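Local coordinates for BtGH115A (Bacteroides thetaiotaomicron, PDB 5BY3), which acts as a family GH115 4-O-methyl-alpha-glucuronidase with specificity for decorated arabinogalactans, at residues 412-415 with 416-420; 444-447 with 448-452. All blocks are in the same frame, centred on the assembly; numbering follows the deposited sequence.

How the interactions relate
Interactions 1 and 2 are single-helix contacts, on helices 411-423 and 441-452, which precede and follow strand 429-433, the last of the eight parallel strands of the TIM-barrel-type domain. Their centres are about 11 Å apart, and the two helices touch through selenomethionines. The methyl CE of M450 lies 3.5 Å from Y415 O and 3.6 Å from M418 CB, so interaction 2 packs against the backbone that interaction 1 hydrogen-bonds. In return, M418 CE approaches CE2 of the F447 ring at 3.6 Å. The bound nickel ion, at a site involving L404 and D436, lies about 10 Å from the side chain of I444, at the near end of interaction 2.

Interaction 1. Residues 412-415 with 416-420; sequences SLIY and QQMKQ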
loop_
_atom_site.group_PDB
_atom_site.type_symbol
_atom_site.label_atom_id
_atom_site.label_comp_id
_atom_site.label_asym_id
_atom_site.label_seq_id
_atom_site.Cartn_x
_atom_site.Cartn_y
_atom_site.Cartn_z
ATOM N N SER A 412 7.633 -2.743 7.545
ATOM C CA SER A 412 8.104 -4.075 7.817
ATOM C C SER A 412 7.101 -5.153 7.413
ATOM O O SER A 412 7.511 -6.254 7.079
ATOM C CB SER A 412 8.378 -4.231 9.294
ATOM O OG SER A 412 9.506 -3.472 9.626
ATOM N N LEU A 413 5.805 -4.823 7.464
ATOM C CA LEU A 413 4.742 -5.775 7.205
ATOM C C LEU A 413 4.448 -5.743 5.703
ATOM O O LEU A 413 4.264 -6.807 5.069
ATOM C CB LEU A 413 3.509 -5.507 8.082
ATOM C CG LEU A 413 2.151 -6.104 7.635
ATOM C CD1 LEU A 413 2.113 -7.628 7.821
ATOM C CD2 LEU A 413 0.988 -5.411 8.339
ATOM N N ILE A 414 4.427 -4.537 5.141
ATOM C CA ILE A 414 4.285 -4.400 3.732
ATOM C C ILE A 414 5.428 -5.215 3.123
ATOM O O ILE A 414 5.159 -6.135 2.331
ATOM C CB ILE A 414 4.271 -2.925 3.283
ATOM C CG1 ILE A 414 3.049 -2.212 3.861
ATOM C CG2 ILE A 414 4.317 -2.768 1.743
ATOM C CD1 ILE A 414 3.218 -0.705 3.741
ATOM N N TYR A 415 6.674 -4.909 3.516
ATOM C CA TYR A 415 7.833 -5.631 3.009
ATOM C C TYR A 415 7.653 -7.137 3.051
ATOM O O TYR A 415 7.733 -7.778 1.991
ATOM C CB TYR A 415 9.117 -5.304 3.742
ATOM C CG TYR A 415 10.276 -6.091 3.169
ATOM C CD1 TYR A 415 10.726 -5.836 1.884
ATOM C CD2 TYR A 415 10.895 -7.132 3.891
ATOM C CE1 TYR A 415 11.751 -6.584 1.309
ATOM C CE2 TYR A 415 11.961 -7.877 3.340
ATOM C CZ TYR A 415 12.375 -7.587 2.043
ATOM O OH TYR A 415 13.407 -8.267 1.448
ATOM N N GLN A 416 7.413 -7.698 4.250
ATOM C CA GLN A 416 7.426 -9.143 4.365
ATOM C C GLN A 416 6.307 -9.855 3.596
ATOM O O GLN A 416 6.517 -10.960 3.098
ATOM C CB GLN A 416 7.589 -9.636 5.803
ATOM C CG GLN A 416 6.319 -10.005 6.560
ATOM C CD GLN A 416 5.738 -11.394 6.284
ATOM O OE1 GLN A 416 6.435 -12.395 6.092
ATOM N NE2 GLN A 416 4.431 -11.449 6.299
ATOM N N GLN A 417 5.142 -9.231 3.510
ATOM C CA GLN A 417 4.051 -9.797 2.783
ATOM C C GLN A 417 4.307 -9.749 1.288
ATOM O O GLN A 417 4.052 -10.740 0.598
ATOM C CB GLN A 417 2.728 -9.125 3.144
ATOM C CG GLN A 417 2.126 -9.593 4.479
ATOM C CD GLN A 417 1.673 -11.053 4.426
ATOM O OE1 GLN A 417 2.161 -11.904 5.194
ATOM N NE2 GLN A 417 0.745 -11.356 3.493
HETATM N N MSE A 418 4.840 -8.626 0.806
HETATM C CA MSE A 418 4.956 -8.385 -0.636
HETATM C C MSE A 418 6.164 -9.091 -1.200
HETATM O O MSE A 418 6.130 -9.542 -2.340
HETATM C CB MSE A 418 4.992 -6.896 -1.048
HETATM C CG MSE A 418 3.720 -6.146 -0.722
HETATM SE SE MSE A 418 2.105 -6.941 -1.505
HETATM C CE MSE A 418 2.633 -6.746 -3.395
ATOM N N LYS A 419 7.236 -9.162 -0.424
ATOM C CA LYS A 419 8.385 -10.012 -0.754
ATOM C C LYS A 419 7.906 -11.466 -0.899
ATOM O O LYS A 419 8.175 -12.109 -1.922
ATOM C CB LYS A 419 9.483 -9.878 0.307
ATOM C CG LYS A 419 10.569 -10.932 0.292
ATOM C CD LYS A 419 11.724 -10.567 -0.631
ATOM C CE LYS A 419 12.783 -11.665 -0.645
ATOM N NZ LYS A 419 13.794 -11.379 -1.700
ATOM N N GLN A 420 7.163 -11.955 0.088
ATOM C CA GLN A 420 6.601 -13.285 -0.012
ATOM C C GLN A 420 5.742 -13.438 -1.261
ATOM O O GLN A 420 5.880 -14.432 -1.968
ATOM C CB GLN A 420 5.861 -13.716 1.252
ATOM C CG GLN A 420 5.583 -15.222 1.302
ATOM C CD GLN A 420 5.239 -15.712 2.692
ATOM O OE1 GLN A 420 4.257 -15.271 3.288
ATOM N NE2 GLN A 420 6.041 -16.630 3.216
#
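K419 N donates to Y415 O at 2.8 Å with an N-H...O angle of 166°, the shortest of four successive i to i+4 bonds in this helix. M418 N to I414 O (2.9 Å) and Q417 N to L413 O (3.0 Å) follow, and Q416 N to S412 O is the longest at 3.2 Å. The side chains of Y415 and K419 run alongside each other in the same direction, and both polar ends, Y415 OH and K419 NZ, hydrogen-bond to S458 OG. K419 CB sits over one face of the Y415 ring, 4.2 Å from its centroid, in a CH-pi contact; the bend at chi2 (88°) then carries CD on to within 3.5 Å of Y415 OH. An alanine in place of Y415 is likely to leave the K419 methylenes without their aromatic platform and S458 without one of its partners. This is the helix of a beta-alpha-beta crossover between barrel strands 388-393 and 429-433. Its inner side carries I414 CG2 against CG of selenomethionine M418 (4.2 Å), both side chains also resting on Y392. Further round the helix, L413 CD1 lies beside Q417 CG at 3.9 Å.

Interaction 2. Residues 444-447 with 448-452; sequences IELF and MDMAW
In helix 441-452, the next element after strand 429-433, the last strand of the parallel barrel, E445 and D449 stand one turn apart with their carboxylates almost perpendicular, the planes 89° apart. E445 OE2 and D449 OD2 are 4.2 Å from each other, a like-charge approach that would by itself be unfavourable and is probably eased by outside partners. R472 forms a salt bridge with E445 OE2, W132 and W469 donate to OE1, and H465 hydrogen-bonds to D449 OD2. E445 extends away from the helix axis towards W132, W469 and R472, its CG anti to the backbone N (chi1 -172°) and the rest of its chain extended. D449 instead turns back along the helix (chi1 -75°), placing its carboxylate carbon CG 3.2 Å from E445 O, the same carbonyl that accepts D449 N at 2.8 Å.

The apolar sides are built round selenomethionines. M448 is bent so that its methyl CE swings across to F447 CD1 at 3.6 Å, meeting the ring obliquely, while its CG lies 4.4 Å from I444 CG2. Beyond this helix, M448 rests on I165 of strand 162-166, and the F447 ring meets that of W430. M450 points a different way and lays SE 4.3 Å from L446 CG. Backbone bonds M448 N to I444 O, M450 N to L446 O and A451 N to F447 O (3.1 Å) keep the turns regular. Selenomethionine and phenylalanine side chains on strands 429-433 and 162-166 and on helix 411-423, with acidic residues towards helix 462-473, make this a barrel helix buried on both sides, as where further helices cover a TIM-type barrel.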
loop_
_atom_site.group_PDB
_atom_site.type_symbol
_atom_site.label_atom_id
_atom_site.label_comp_id
_atom_site.label_asym_id
_atom_site.label_seq_id
_atom_site.Cartn_x
_atom_site.Cartn_y
_atom_site.Cartn_z
ATOM N N ILE A 444 3.516 4.017 -0.240
ATOM C CA ILE A 444 3.267 4.000 -1.656
ATOM C C ILE A 444 4.606 3.881 -2.374
ATOM O O ILE A 444 4.756 3.056 -3.277
ATOM C CB ILE A 444 2.490 5.262 -2.110
ATOM C CG1 ILE A 444 1.059 5.252 -1.533
ATOM C CG2 ILE A 444 2.459 5.397 -3.643
ATOM C CD1 ILE A 444 0.323 6.588 -1.615
ATOM N N GLU A 445 5.583 4.677 -1.977
ATOM C CA GLU A 445 6.849 4.639 -2.679
ATOM C C GLU A 445 7.592 3.327 -2.385
ATOM O O GLU A 445 8.240 2.749 -3.273
ATOM C CB GLU A 445 7.709 5.846 -2.330
ATOM C CG GLU A 445 8.967 5.956 -3.184
ATOM C CD GLU A 445 9.742 7.231 -2.950
ATOM O OE1 GLU A 445 9.143 8.246 -2.542
ATOM O OE2 GLU A 445 10.968 7.220 -3.195
ATOM N N LEU A 446 7.487 2.844 -1.155
ATOM C CA LEU A 446 8.031 1.538 -0.832
ATOM C C LEU A 446 7.424 0.457 -1.756
ATOM O O LEU A 446 8.147 -0.250 -2.440
ATOM C CB LEU A 446 7.799 1.201 0.645
ATOM C CG LEU A 446 8.342 -0.151 1.165
ATOM C CD1 LEU A 446 9.867 -0.320 0.947
ATOM C CD2 LEU A 446 7.951 -0.308 2.635
ATOM N N PHE A 447 6.097 0.353 -1.771
ATOM C CA PHE A 447 5.403 -0.556 -2.637
ATOM C C PHE A 447 5.892 -0.420 -4.090
ATOM O O PHE A 447 6.138 -1.417 -4.746
ATOM C CB PHE A 447 3.904 -0.258 -2.537
ATOM C CG PHE A 447 3.006 -1.351 -3.061
ATOM C CD1 PHE A 447 2.590 -1.353 -4.392
ATOM C CD2 PHE A 447 2.544 -2.361 -2.209
ATOM C CE1 PHE A 447 1.753 -2.357 -4.875
ATOM C CE2 PHE A 447 1.696 -3.357 -2.687
ATOM C CZ PHE A 447 1.303 -3.338 -4.018
HETATM N N MSE A 448 6.049 0.811 -4.571
HETATM C CA MSE A 448 6.353 1.048 -5.992
HETATM C C MSE A 448 7.778 0.715 -6.297
HETATM O O MSE A 448 8.051 0.221 -7.401
HETATM C CB MSE A 448 6.010 2.445 -6.541
HETATM C CG MSE A 448 4.513 2.745 -6.536
HETATM SE SE MSE A 448 3.400 1.399 -7.465
HETATM C CE MSE A 448 1.828 1.622 -6.332
ATOM N N ASP A 449 8.672 0.985 -5.340
ATOM C CA ASP A 449 10.073 0.520 -5.385
ATOM C C ASP A 449 10.168 -0.997 -5.433
ATOM O O ASP A 449 10.966 -1.534 -6.208
ATOM C CB ASP A 449 10.906 1.029 -4.191
ATOM C CG ASP A 449 11.294 2.516 -4.311
ATOM O OD1 ASP A 449 11.171 3.085 -5.411
ATOM O OD2 ASP A 449 11.709 3.123 -3.297
HETATM N N MSE A 450 9.357 -1.675 -4.604
HETATM C CA MSE A 450 9.339 -3.135 -4.555
HETATM C C MSE A 450 9.019 -3.658 -5.924
HETATM O O MSE A 450 9.766 -4.464 -6.463
HETATM C CB MSE A 450 8.417 -3.644 -3.468
HETATM C CG MSE A 450 9.255 -3.639 -2.202
HETATM SE SE MSE A 450 8.132 -4.065 -0.654
HETATM C CE MSE A 450 8.522 -5.992 -0.877
ATOM N N ALA A 451 7.979 -3.094 -6.519
ATOM C CA ALA A 451 7.400 -3.531 -7.781
ATOM C C ALA A 451 8.307 -3.189 -8.938
ATOM O O ALA A 451 8.281 -3.872 -9.966
ATOM C CB ALA A 451 6.020 -2.901 -7.978
ATOM N N TRP A 452 9.113 -2.141 -8.767
ATOM C CA TRP A 452 10.022 -1.729 -9.824
ATOM C C TRP A 452 11.333 -2.508 -9.798
ATOM O O TRP A 452 11.832 -2.902 -10.865
ATOM C CB TRP A 452 10.261 -0.220 -9.837
ATOM C CG TRP A 452 11.320 0.165 -10.875
ATOM C CD1 TRP A 452 12.622 0.430 -10.633
ATOM C CD2 TRP A 452 11.150 0.260 -12.299
ATOM N NE1 TRP A 452 13.271 0.727 -11.796
ATOM C CE2 TRP A 452 12.400 0.617 -12.840
ATOM C CE3 TRP A 452 10.063 0.064 -13.168
ATOM C CZ2 TRP A 452 12.619 0.768 -14.224
ATOM C CZ3 TRP A 452 10.267 0.247 -14.557
ATOM C CH2 TRP A 452 11.540 0.580 -15.062
#